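PDB 6LIR: TCR alpha chain from Gallus gallus, which pairs with the beta chain to form the T-cell antigen receptor, which probably recognises peptides presented by MHC molecules. Local coordinates for residues S29-R34 with T95-G100; A42-A47 with S70-A75; R119-D124 with A173-M178; C131-T134 with K140-L143. All blocks are in the same frame, centred on the assembly; numbering follows the deposited sequence.

In the fold
The chain is two linked immunoglobulin domains, and the contacts fall two to each. Contacts 1 and 2 lie in the variable domain and touch each other, because strand 29-35 of contact 1 pairs directly with strand 42-47 of contact 2. Both are buried. Contact 1 mixes aromatic, amide and leucine groups on the sheet face turned to the beta chain, whereas contact 2 is purely aliphatic and spans the sandwich interior. Contacts 3 and 4 share the sheet of strands 116-121, 128-134 and 164-174 in the second domain. Contact 4 is partly buried and again aliphatic; contact 3 is a loose surface contact in which an arginine and a lysine approach a methionine and a threonine without bonding. Contacts 1 and 3 lie about 48 Å apart between centres.

Contact 1. Residues S29-R34 with T95-G100; sequences SIQWYR and TKLTFG
Gln31 and Tyr33 meet Leu97 and Phe99 on the outer face of the variable-domain sheet that pairs with the beta chain. Strand 84-90 runs between the two strands, so they meet only through side chains that reach across it. Gln31 and Leu97 cross at about a right angle. The amide oxygen OE1 of Gln31 lies 3.7 Å from CD1 of Leu97. This is a van der Waals touch of a carbonyl oxygen on a methyl group. CG of Gln31 stands beside the backbone N (chi1 -65°), and the rest of the chain is extended, which brings the amide to the leucine methyl.

Phe99 and Gly100 open the Phe-Gly-X-Gly motif of TCR joining segments, just after the CDR3 loop. The Phe99 ring meets Tyr33 obliquely. The ring centroids are 5.6 Å apart and the planes are turned by 55°. The touch is uneven: CZ of Phe99 lies over one face of the Tyr33 ring, while CD1 of Tyr33 sits at the edge of the Phe99 ring. The shortest approach is 3.8 Å, from Tyr33 CD1 to Phe99 CE1.

Both rings also serve the heterodimer. The OH of Tyr33 is hydrogen-bonded to the backbone N of Leu99 of the beta chain. Phe99 forms an edge-to-face pair with Tyr32 of the beta chain.

Contact 2. Residues A42-A47 with S70-A75; sequences AFLVSA and SALWLA
Leu44 and Val45 meet Leu72 in an aliphatic contact between the two sheets of the variable-domain sandwich. Strand 42-47 belongs to the five-stranded sheet, and strand 69-74 to the four-stranded one. The CA atoms of Val45 and Leu72 are 9.3 Å apart, a usual spacing for sheets packed face to face. No hydrogen bond crosses between the segments.

Leu72 is shared by two partners, one for each of its methyl groups. Its CD2 touches CD1 of Leu44 at 4.1 Å. Its CD1 lies 4.4 Å from CG1 of Val45, a looser approach. Leu72 points into the interior, and with CG anti to its own N (chi1 -177°) its two methyls are spread, CD1 to Val45 and CD2 to Leu44. The side chains of Leu44 and Leu72 cross at about a right angle.

Leu44 and Val45 are consecutive, yet both point inward. In a regular strand they would face opposite ways. The backbone explains this: Leu44 has a psi of -53°, and both residues pair with Trp32 of the next strand. These features fit a classic beta bulge. Phe43 turns to the other side of the strand, where it packs on Pro98 of the beta chain. Its ring also covers the backbone N of Val45, which sits 3.7 Å above the plane of the Phe43 ring.

Around the contact, Tyr85 of strand 84-90 touches both Leu44 and Leu72. Trp32 of strand 29-35 packs on Leu72, and Leu61 of strand 59-63 packs on Val45.

Contact 3. Residues R119-D124 with A173-M178; sequences RLTSED and AKKDEM
Arg119 and Thr121 approach Met178 and Lys175 at the surface, and the touches between them are loose. The guanidinium of Arg119 turns its edge to the backbone O of Met178. NH1 of Arg119 stays 4.4 Å from that oxygen, beyond hydrogen-bond length. Likewise CG2 of Thr121 lies 4.4 Å from NZ of Lys175, a methyl beside an ammonium group. Lys175 gets there because its chain runs extended through CD before bending at chi3 (-63°).

The charges find their main partners elsewhere. Arg119 forms salt bridges with Asp194 through NH2 and with Glu129 through NH1. NZ of Lys175 is hydrogen-bonded to the backbone O of Lys126. Glu129 also packs against Thr121, Lys175 and Met178, so it occupies the middle of the group.

Each loop also has hydrogen bonds of its own. The backbone N of Asp124 donates to OG of Ser122 at 3.0 Å with an angle of 137°, which makes an ST turn. In the other loop, Glu177 N to Lys174 O and Met178 N to Lys175 O are weak turn bonds.

Strand 128-134 runs between strands 116-121 and 164-174. The two segments are therefore the ends of strands on the two flanks of 128-134, with their loops, at one end of the four-stranded sheet of an immunoglobulin-type constant domain.

Contact 4. Residues C131-T134 with K140-L143; sequences CLIT and KLDL
Ile133 faces Leu141 and Leu143 across the sandwich of the immunoglobulin-type constant domain. Strand 128-134 lies in the four-stranded sheet, and strand 141-142 in the three-stranded sheet opposite. The CA atoms of Ile133 and Leu141 are 9.3 Å apart, so these two segments meet through side chains only.

Ile133 divides its two branches between the leucines. The Ile133 and Leu141 side chains cross obliquely; CG2, anti to the backbone N, is the branch that touches. It rests against the fork of that leucine, 3.7 Å from Leu141 CD1 and 4.1 Å from Leu141 CD2. CG1 stands beside the backbone N (chi1 -52°), and an off-staggered chi2 of 98° then sets CD1 against Leu143. These two side chains reach toward each other tip to tip.

Ala182 of strand 181-184 packs on both leucines, and Val117 of strand 116-121 packs on Ile133. Cys131, two residues before Ile133, forms the disulfide to Cys180 that ties the two sheets together. Leu132 points the other way, where it packs on Thr138 of the beta chain. At the tip-to-tip end of the contact, Ile133 CD1 meets Leu143 CD2 at 4.0 Å.

Contact 1. Residues S29-R34 with T95-G100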
loop_
_atom_site.group_PDB
_atom_site.type_symbol
_atom_site.label_atom_id
_atom_site.label_comp_id
_atom_site.label_asym_id
_atom_site.label_seq_id
_atom_site.Cartn_x
_atom_site.Cartn_y
_atom_site.Cartn_z
ATOM N N SER A 29 26.025 2.795 -12.511
ATOM C CA SER A 29 24.899 3.710 -12.550
ATOM C C SER A 29 24.023 3.431 -11.342
ATOM O O SER A 29 23.984 2.309 -10.827
ATOM C CB SER A 29 24.090 3.566 -13.845
ATOM O OG SER A 29 23.372 2.347 -13.858
ATOM N N ILE A 30 23.338 4.469 -10.879
ATOM C CA ILE A 30 22.482 4.380 -9.708
ATOM C C ILE A 30 21.109 4.905 -10.090
ATOM O O ILE A 30 20.996 5.960 -10.725
ATOM C CB ILE A 30 23.059 5.172 -8.517
ATOM C CG1 ILE A 30 24.326 4.491 -7.992
ATOM C CG2 ILE A 30 22.036 5.297 -7.408
ATOM C CD1 ILE A 30 25.146 5.357 -7.067
ATOM N N GLN A 31 20.072 4.182 -9.689
ATOM C CA GLN A 31 18.700 4.580 -9.939
ATOM C C GLN A 31 17.939 4.532 -8.630
ATOM O O GLN A 31 18.281 3.774 -7.717
ATOM C CB GLN A 31 18.004 3.668 -10.959
ATOM C CG GLN A 31 18.595 3.717 -12.352
ATOM C CD GLN A 31 18.406 2.415 -13.104
ATOM O OE1 GLN A 31 19.362 1.858 -13.644
ATOM N NE2 GLN A 31 17.173 1.921 -13.140
ATOM N N TRP A 32 16.878 5.324 -8.561
ATOM C CA TRP A 32 16.015 5.341 -7.398
ATOM C C TRP A 32 14.580 5.207 -7.869
ATOM O O TRP A 32 14.193 5.780 -8.894
ATOM C CB TRP A 32 16.182 6.628 -6.587
ATOM C CG TRP A 32 17.368 6.622 -5.676
ATOM C CD1 TRP A 32 18.664 6.882 -6.015
ATOM C CD2 TRP A 32 17.368 6.347 -4.271
ATOM N NE1 TRP A 32 19.473 6.790 -4.907
ATOM C CE2 TRP A 32 18.701 6.465 -3.822
ATOM C CE3 TRP A 32 16.371 6.022 -3.345
ATOM C CZ2 TRP A 32 19.063 6.267 -2.491
ATOM C CZ3 TRP A 32 16.731 5.823 -2.021
ATOM C CH2 TRP A 32 18.068 5.947 -1.607
ATOM N N TYR A 33 13.804 4.441 -7.111
ATOM C CA TYR A 33 12.402 4.195 -7.391
ATOM C C TYR A 33 11.615 4.438 -6.114
ATOM O O TYR A 33 12.167 4.435 -5.010
ATOM C CB TYR A 33 12.159 2.756 -7.880
ATOM C CG TYR A 33 12.783 2.411 -9.215
ATOM C CD1 TYR A 33 14.146 2.161 -9.328
ATOM C CD2 TYR A 33 12.001 2.309 -10.358
ATOM C CE1 TYR A 33 14.716 1.839 -10.549
ATOM C CE2 TYR A 33 12.558 1.988 -11.583
ATOM C CZ TYR A 33 13.916 1.753 -11.673
ATOM O OH TYR A 33 14.467 1.435 -12.894
ATOM N N ARG A 34 10.313 4.649 -6.270
ATOM C CA ARG A 34 9.436 4.737 -5.118
ATOM C C ARG A 34 8.164 3.960 -5.409
ATOM O O ARG A 34 7.649 3.975 -6.533
ATOM C CB ARG A 34 9.140 6.195 -4.729
ATOM C CG ARG A 34 8.090 6.913 -5.543
ATOM C CD ARG A 34 7.773 8.246 -4.885
ATOM N NE ARG A 34 6.980 9.116 -5.744
ATOM C CZ ARG A 34 6.618 10.353 -5.418
ATOM N NH1 ARG A 34 6.985 10.868 -4.248
ATOM N NH2 ARG A 34 5.897 11.075 -6.262
ATOM N N THR A 95 25.885 -5.646 -16.500
ATOM C CA THR A 95 25.587 -6.614 -15.456
ATOM C C THR A 95 24.253 -6.320 -14.776
ATOM O O THR A 95 23.502 -5.417 -15.143
ATOM C CB THR A 95 26.704 -6.687 -14.410
ATOM O OG1 THR A 95 27.155 -5.369 -14.079
ATOM C CG2 THR A 95 27.863 -7.525 -14.921
ATOM N N LYS A 96 23.968 -7.125 -13.765
ATOM C CA LYS A 96 22.672 -7.131 -13.113
ATOM C C LYS A 96 22.397 -5.866 -12.311
ATOM O O LYS A 96 23.291 -5.292 -11.684
ATOM C CB LYS A 96 22.605 -8.324 -12.193
ATOM C CG LYS A 96 21.244 -8.729 -11.813
ATOM C CD LYS A 96 21.416 -9.440 -10.514
ATOM C CE LYS A 96 20.721 -10.768 -10.465
ATOM N NZ LYS A 96 21.020 -11.409 -9.135
ATOM N N LEU A 97 21.137 -5.437 -12.343
ATOM C CA LEU A 97 20.665 -4.399 -11.444
ATOM C C LEU A 97 20.351 -5.040 -10.098
ATOM O O LEU A 97 19.687 -6.080 -10.042
ATOM C CB LEU A 97 19.426 -3.727 -12.038
ATOM C CG LEU A 97 18.881 -2.442 -11.420
ATOM C CD1 LEU A 97 19.798 -1.272 -11.731
ATOM C CD2 LEU A 97 17.469 -2.167 -11.931
ATOM N N THR A 98 20.828 -4.431 -9.015
ATOM C CA THR A 98 20.601 -4.959 -7.676
ATOM C C THR A 98 19.873 -3.911 -6.849
ATOM O O THR A 98 20.375 -2.794 -6.676
ATOM C CB THR A 98 21.918 -5.358 -7.006
ATOM O OG1 THR A 98 22.598 -6.319 -7.825
ATOM C CG2 THR A 98 21.651 -5.972 -5.644
ATOM N N PHE A 99 18.711 -4.282 -6.321
ATOM C CA PHE A 99 17.862 -3.370 -5.570
ATOM C C PHE A 99 18.211 -3.372 -4.091
ATOM O O PHE A 99 18.601 -4.395 -3.521
ATOM C CB PHE A 99 16.388 -3.745 -5.734
ATOM C CG PHE A 99 15.769 -3.212 -6.988
ATOM C CD1 PHE A 99 15.183 -1.957 -7.005
ATOM C CD2 PHE A 99 15.770 -3.967 -8.150
ATOM C CE1 PHE A 99 14.613 -1.462 -8.161
ATOM C CE2 PHE A 99 15.198 -3.479 -9.311
ATOM C CZ PHE A 99 14.619 -2.224 -9.316
ATOM N N GLY A 100 18.011 -2.220 -3.462
ATOM C CA GLY A 100 18.137 -2.115 -2.028
ATOM C C GLY A 100 16.911 -2.653 -1.326
ATOM O O GLY A 100 15.899 -2.991 -1.939
#

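Contact 2. Residues A42-A47 with S70-A75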
loop_
_atom_site.group_PDB
_atom_site.type_symbol
_atom_site.label_atom_id
_atom_site.label_comp_id
_atom_site.label_asym_id
_atom_site.label_seq_id
_atom_site.Cartn_x
_atom_site.Cartn_y
_atom_site.Cartn_z
ATOM N N ALA A 42 8.114 2.958 -9.042
ATOM C CA ALA A 42 8.104 3.923 -10.132
ATOM C C ALA A 42 9.425 4.678 -10.168
ATOM O O ALA A 42 9.926 5.126 -9.131
ATOM C CB ALA A 42 6.934 4.908 -9.982
ATOM N N PHE A 43 9.951 4.849 -11.381
ATOM C CA PHE A 43 11.251 5.472 -11.595
ATOM C C PHE A 43 11.241 6.937 -11.167
ATOM O O PHE A 43 10.296 7.677 -11.453
ATOM C CB PHE A 43 11.649 5.357 -13.068
ATOM C CG PHE A 43 12.956 6.026 -13.399
ATOM C CD1 PHE A 43 14.159 5.476 -12.986
ATOM C CD2 PHE A 43 12.979 7.207 -14.127
ATOM C CE1 PHE A 43 15.361 6.094 -13.286
ATOM C CE2 PHE A 43 14.177 7.830 -14.431
ATOM C CZ PHE A 43 15.368 7.274 -14.013
ATOM N N LEU A 44 12.291 7.350 -10.456
ATOM C CA LEU A 44 12.436 8.739 -10.032
ATOM C C LEU A 44 13.598 9.450 -10.705
ATOM O O LEU A 44 13.408 10.519 -11.296
ATOM C CB LEU A 44 12.619 8.816 -8.509
ATOM C CG LEU A 44 11.517 8.273 -7.602
ATOM C CD1 LEU A 44 11.914 8.448 -6.143
ATOM C CD2 LEU A 44 10.191 8.957 -7.892
ATOM N N VAL A 45 14.805 8.887 -10.639
ATOM C CA VAL A 45 15.988 9.550 -11.174
ATOM C C VAL A 45 17.079 8.506 -11.370
ATOM O O VAL A 45 17.091 7.463 -10.713
ATOM C CB VAL A 45 16.442 10.693 -10.227
ATOM C CG1 VAL A 45 16.931 10.129 -8.902
ATOM C CG2 VAL A 45 17.503 11.573 -10.879
ATOM N N SER A 46 18.018 8.803 -12.262
ATOM C CA SER A 46 19.176 7.954 -12.493
ATOM C C SER A 46 20.398 8.832 -12.712
ATOM O O SER A 46 20.310 9.870 -13.373
ATOM C CB SER A 46 18.978 7.041 -13.704
ATOM O OG SER A 46 20.225 6.553 -14.158
ATOM N N ALA A 47 21.537 8.403 -12.170
ATOM C CA ALA A 47 22.779 9.144 -12.337
ATOM C C ALA A 47 23.955 8.180 -12.341
ATOM O O ALA A 47 23.877 7.063 -11.823
ATOM C CB ALA A 47 22.971 10.193 -11.236
ATOM N N SER A 70 24.968 6.389 -2.223
ATOM C CA SER A 70 24.249 7.539 -2.742
ATOM C C SER A 70 23.211 7.973 -1.717
ATOM O O SER A 70 22.956 7.284 -0.725
ATOM C CB SER A 70 23.594 7.226 -4.093
ATOM O OG SER A 70 22.397 6.486 -3.918
ATOM N N ALA A 71 22.608 9.127 -1.974
ATOM C CA ALA A 71 21.631 9.699 -1.061
ATOM C C ALA A 71 20.586 10.443 -1.871
ATOM O O ALA A 71 20.927 11.243 -2.746
ATOM C CB ALA A 71 22.286 10.647 -0.049
ATOM N N LEU A 72 19.321 10.171 -1.571
ATOM C CA LEU A 72 18.195 10.850 -2.188
ATOM C C LEU A 72 17.653 11.876 -1.203
ATOM O O LEU A 72 17.155 11.514 -0.131
ATOM C CB LEU A 72 17.101 9.859 -2.582
ATOM C CG LEU A 72 15.912 10.499 -3.297
ATOM C CD1 LEU A 72 16.339 11.036 -4.657
ATOM C CD2 LEU A 72 14.761 9.514 -3.440
ATOM N N TRP A 73 17.757 13.148 -1.562
ATOM C CA TRP A 73 17.272 14.237 -0.725
ATOM C C TRP A 73 15.929 14.693 -1.269
ATOM O O TRP A 73 15.830 15.068 -2.440
ATOM C CB TRP A 73 18.263 15.401 -0.703
ATOM C CG TRP A 73 17.725 16.654 -0.042
ATOM C CD1 TRP A 73 17.343 17.810 -0.662
ATOM C CD2 TRP A 73 17.523 16.869 1.362
ATOM N NE1 TRP A 73 16.915 18.732 0.270
ATOM C CE2 TRP A 73 17.016 18.178 1.519
ATOM C CE3 TRP A 73 17.721 16.083 2.501
ATOM C CZ2 TRP A 73 16.707 18.717 2.768
ATOM C CZ3 TRP A 73 17.414 16.621 3.745
ATOM C CH2 TRP A 73 16.913 17.924 3.866
ATOM N N LEU A 74 14.896 14.625 -0.436
ATOM C CA LEU A 74 13.584 15.167 -0.766
ATOM C C LEU A 74 13.485 16.553 -0.139
ATOM O O LEU A 74 13.525 16.683 1.084
ATOM C CB LEU A 74 12.471 14.255 -0.249
ATOM C CG LEU A 74 12.224 12.925 -0.970
ATOM C CD1 LEU A 74 13.257 11.883 -0.584
ATOM C CD2 LEU A 74 10.821 12.419 -0.664
ATOM N N ALA A 75 13.349 17.585 -0.970
ATOM C CA ALA A 75 13.475 18.947 -0.457
ATOM C C ALA A 75 12.199 19.444 0.209
ATOM O O ALA A 75 12.260 20.316 1.085
ATOM C CB ALA A 75 13.869 19.902 -1.575
#

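Contact 3. Residues R119-D124 with A173-M178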
loop_
_atom_site.group_PDB
_atom_site.type_symbol
_atom_site.label_atom_id
_atom_site.label_comp_id
_atom_site.label_asym_id
_atom_site.label_seq_id
_atom_site.Cartn_x
_atom_site.Cartn_y
_atom_site.Cartn_z
ATOM N N ARG A 119 -18.630 6.572 18.705
ATOM C CA ARG A 119 -19.079 5.206 18.504
ATOM C C ARG A 119 -19.956 5.166 17.265
ATOM O O ARG A 119 -20.810 6.037 17.068
ATOM C CB ARG A 119 -19.870 4.695 19.707
ATOM C CG ARG A 119 -19.040 3.975 20.740
ATOM C CD ARG A 119 -19.366 4.479 22.131
ATOM N NE ARG A 119 -20.770 4.271 22.484
ATOM C CZ ARG A 119 -21.237 3.179 23.082
ATOM N NH1 ARG A 119 -20.413 2.186 23.393
ATOM N NH2 ARG A 119 -22.529 3.077 23.368
ATOM N N LEU A 120 -19.757 4.149 16.440
ATOM C CA LEU A 120 -20.518 4.009 15.214
ATOM C C LEU A 120 -21.193 2.652 15.186
ATOM O O LEU A 120 -20.681 1.667 15.730
ATOM C CB LEU A 120 -19.627 4.143 13.973
ATOM C CG LEU A 120 -18.579 5.253 13.927
ATOM C CD1 LEU A 120 -17.841 5.214 12.593
ATOM C CD2 LEU A 120 -19.228 6.600 14.145
ATOM N N THR A 121 -22.332 2.602 14.513
ATOM C CA THR A 121 -23.028 1.352 14.283
ATOM C C THR A 121 -23.292 1.220 12.792
ATOM O O THR A 121 -23.262 2.202 12.043
ATOM C CB THR A 121 -24.345 1.293 15.068
ATOM O OG1 THR A 121 -25.181 2.388 14.673
ATOM C CG2 THR A 121 -24.075 1.382 16.571
ATOM N N SER A 122 -23.543 -0.015 12.369
ATOM C CA SER A 122 -23.808 -0.329 10.976
ATOM C C SER A 122 -25.128 -1.070 10.868
ATOM O O SER A 122 -25.403 -1.977 11.658
ATOM C CB SER A 122 -22.701 -1.183 10.359
ATOM O OG SER A 122 -23.226 -1.988 9.317
ATOM N N GLU A 123 -25.910 -0.729 9.844
ATOM C CA GLU A 123 -27.203 -1.376 9.656
ATOM C C GLU A 123 -27.040 -2.825 9.224
ATOM O O GLU A 123 -27.933 -3.645 9.465
ATOM C CB GLU A 123 -28.035 -0.612 8.627
ATOM C CG GLU A 123 -28.267 0.849 8.976
ATOM C CD GLU A 123 -29.340 1.036 10.033
ATOM O OE1 GLU A 123 -30.377 0.342 9.960
ATOM O OE2 GLU A 123 -29.142 1.876 10.938
ATOM N N ASP A 124 -25.923 -3.152 8.577
ATOM C CA ASP A 124 -25.716 -4.496 8.054
ATOM C C ASP A 124 -25.345 -5.496 9.145
ATOM O O ASP A 124 -25.704 -6.674 9.041
ATOM C CB ASP A 124 -24.632 -4.466 6.979
ATOM C CG ASP A 124 -24.763 -3.269 6.063
ATOM O OD1 ASP A 124 -25.861 -3.070 5.502
ATOM O OD2 ASP A 124 -23.771 -2.523 5.905
ATOM N N ALA A 173 -15.358 -4.178 17.800
ATOM C CA ALA A 173 -15.580 -5.365 18.613
ATOM C C ALA A 173 -17.079 -5.596 18.713
ATOM O O ALA A 173 -17.878 -4.711 18.390
ATOM C CB ALA A 173 -14.963 -5.220 20.009
ATOM N N LYS A 174 -17.451 -6.814 19.113
ATOM C CA LYS A 174 -18.838 -7.091 19.470
ATOM C C LYS A 174 -19.355 -6.001 20.402
ATOM O O LYS A 174 -18.643 -5.551 21.304
ATOM C CB LYS A 174 -18.955 -8.466 20.133
ATOM C CG LYS A 174 -18.569 -9.643 19.232
ATOM C CD LYS A 174 -17.857 -10.729 20.030
ATOM C CE LYS A 174 -17.213 -11.790 19.152
ATOM N NZ LYS A 174 -15.752 -11.934 19.424
ATOM N N LYS A 175 -20.585 -5.546 20.142
ATOM C CA LYS A 175 -21.154 -4.406 20.857
ATOM C C LYS A 175 -20.929 -4.493 22.367
ATOM O O LYS A 175 -20.319 -3.602 22.970
ATOM C CB LYS A 175 -22.648 -4.292 20.541
ATOM C CG LYS A 175 -23.331 -3.102 21.197
ATOM C CD LYS A 175 -24.680 -2.806 20.559
ATOM C CE LYS A 175 -24.530 -2.418 19.096
ATOM N NZ LYS A 175 -25.845 -2.122 18.460
ATOM N N ASP A 176 -21.436 -5.563 22.990
ATOM C CA ASP A 176 -21.367 -5.706 24.444
ATOM C C ASP A 176 -19.956 -5.519 24.996
ATOM O O ASP A 176 -19.776 -4.937 26.072
ATOM C CB ASP A 176 -21.925 -7.068 24.861
ATOM C CG ASP A 176 -21.365 -8.207 24.035
ATOM O OD1 ASP A 176 -20.158 -8.498 24.156
ATOM O OD2 ASP A 176 -22.139 -8.816 23.266
ATOM N N GLU A 177 -18.940 -6.001 24.276
ATOM C CA GLU A 177 -17.561 -5.974 24.751
ATOM C C GLU A 177 -16.775 -4.789 24.210
ATOM O O GLU A 177 -15.557 -4.884 24.027
ATOM C CB GLU A 177 -16.821 -7.274 24.443
ATOM C CG GLU A 177 -17.184 -7.952 23.161
ATOM C CD GLU A 177 -16.752 -9.399 23.178
ATOM O OE1 GLU A 177 -17.624 -10.277 23.026
ATOM O OE2 GLU A 177 -15.542 -9.659 23.352
ATOM N N MET A 178 -17.436 -3.674 23.941
ATOM C CA MET A 178 -16.781 -2.537 23.319
ATOM C C MET A 178 -16.798 -1.369 24.290
ATOM O O MET A 178 -17.841 -1.050 24.870
ATOM C CB MET A 178 -17.475 -2.146 22.008
ATOM C CG MET A 178 -17.325 -0.675 21.632
ATOM S SD MET A 178 -15.620 -0.179 21.311
ATOM C CE MET A 178 -15.270 -1.125 19.831
#

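Contact 4. Residues C131-T134 with K140-L143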
loop_
_atom_site.group_PDB
_atom_site.type_symbol
_atom_site.label_atom_id
_atom_site.label_comp_id
_atom_site.label_asym_id
_atom_site.label_seq_id
_atom_site.Cartn_x
_atom_site.Cartn_y
_atom_site.Cartn_z
ATOM N N CYS A 131 -15.187 2.080 16.917
ATOM C CA CYS A 131 -14.716 3.243 17.653
ATOM C C CYS A 131 -13.856 4.105 16.744
ATOM O O CYS A 131 -12.880 3.622 16.169
ATOM C CB CYS A 131 -13.945 2.823 18.903
ATOM S SG CYS A 131 -13.525 4.132 20.085
ATOM N N LEU A 132 -14.210 5.378 16.629
ATOM C CA LEU A 132 -13.488 6.304 15.769
ATOM C C LEU A 132 -12.856 7.416 16.602
ATOM O O LEU A 132 -13.562 8.164 17.286
ATOM C CB LEU A 132 -14.439 6.883 14.724
ATOM C CG LEU A 132 -13.887 7.948 13.776
ATOM C CD1 LEU A 132 -12.806 7.408 12.831
ATOM C CD2 LEU A 132 -15.010 8.613 12.986
ATOM N N ILE A 133 -11.532 7.533 16.523
ATOM C CA ILE A 133 -10.784 8.631 17.128
ATOM C C ILE A 133 -10.264 9.530 16.013
ATOM O O ILE A 133 -9.562 9.059 15.110
ATOM C CB ILE A 133 -9.633 8.116 18.011
ATOM C CG1 ILE A 133 -10.145 7.082 19.016
ATOM C CG2 ILE A 133 -8.964 9.274 18.735
ATOM C CD1 ILE A 133 -9.919 5.641 18.586
ATOM N N THR A 134 -10.583 10.821 16.085
ATOM C CA THR A 134 -10.263 11.747 15.006
ATOM C C THR A 134 -9.492 12.957 15.516
ATOM O O THR A 134 -9.467 13.251 16.714
ATOM C CB THR A 134 -11.530 12.252 14.296
ATOM O OG1 THR A 134 -12.202 13.201 15.134
ATOM C CG2 THR A 134 -12.471 11.113 14.003
ATOM N N LYS A 140 0.621 12.162 21.041
ATOM C CA LYS A 140 -0.054 12.442 22.299
ATOM C C LYS A 140 -1.245 11.529 22.561
ATOM O O LYS A 140 -1.740 11.499 23.693
ATOM C CB LYS A 140 -0.531 13.898 22.336
ATOM C CG LYS A 140 0.576 14.936 22.305
ATOM C CD LYS A 140 -0.001 16.321 22.557
ATOM C CE LYS A 140 1.046 17.409 22.407
ATOM N NZ LYS A 140 0.482 18.745 22.750
ATOM N N LEU A 141 -1.713 10.787 21.563
ATOM C CA LEU A 141 -2.869 9.927 21.760
ATOM C C LEU A 141 -2.443 8.631 22.431
ATOM O O LEU A 141 -1.425 8.032 22.073
ATOM C CB LEU A 141 -3.562 9.629 20.430
ATOM C CG LEU A 141 -4.820 8.762 20.539
ATOM C CD1 LEU A 141 -6.015 9.587 20.999
ATOM C CD2 LEU A 141 -5.119 8.063 19.216
ATOM N N ASP A 142 -3.235 8.195 23.405
ATOM C CA ASP A 142 -2.953 6.976 24.153
ATOM C C ASP A 142 -4.050 5.965 23.856
ATOM O O ASP A 142 -5.189 6.117 24.310
ATOM C CB ASP A 142 -2.846 7.245 25.652
ATOM C CG ASP A 142 -2.398 6.019 26.426
ATOM O OD1 ASP A 142 -1.294 5.509 26.140
ATOM O OD2 ASP A 142 -3.152 5.561 27.311
ATOM N N LEU A 143 -3.690 4.929 23.116
ATOM C CA LEU A 143 -4.554 3.797 22.820
ATOM C C LEU A 143 -3.886 2.540 23.353
ATOM O O LEU A 143 -3.836 1.495 22.700
ATOM C CB LEU A 143 -4.849 3.693 21.326
ATOM C CG LEU A 143 -6.317 3.443 20.970
ATOM C CD1 LEU A 143 -7.239 4.279 21.846
ATOM C CD2 LEU A 143 -6.580 3.736 19.499
#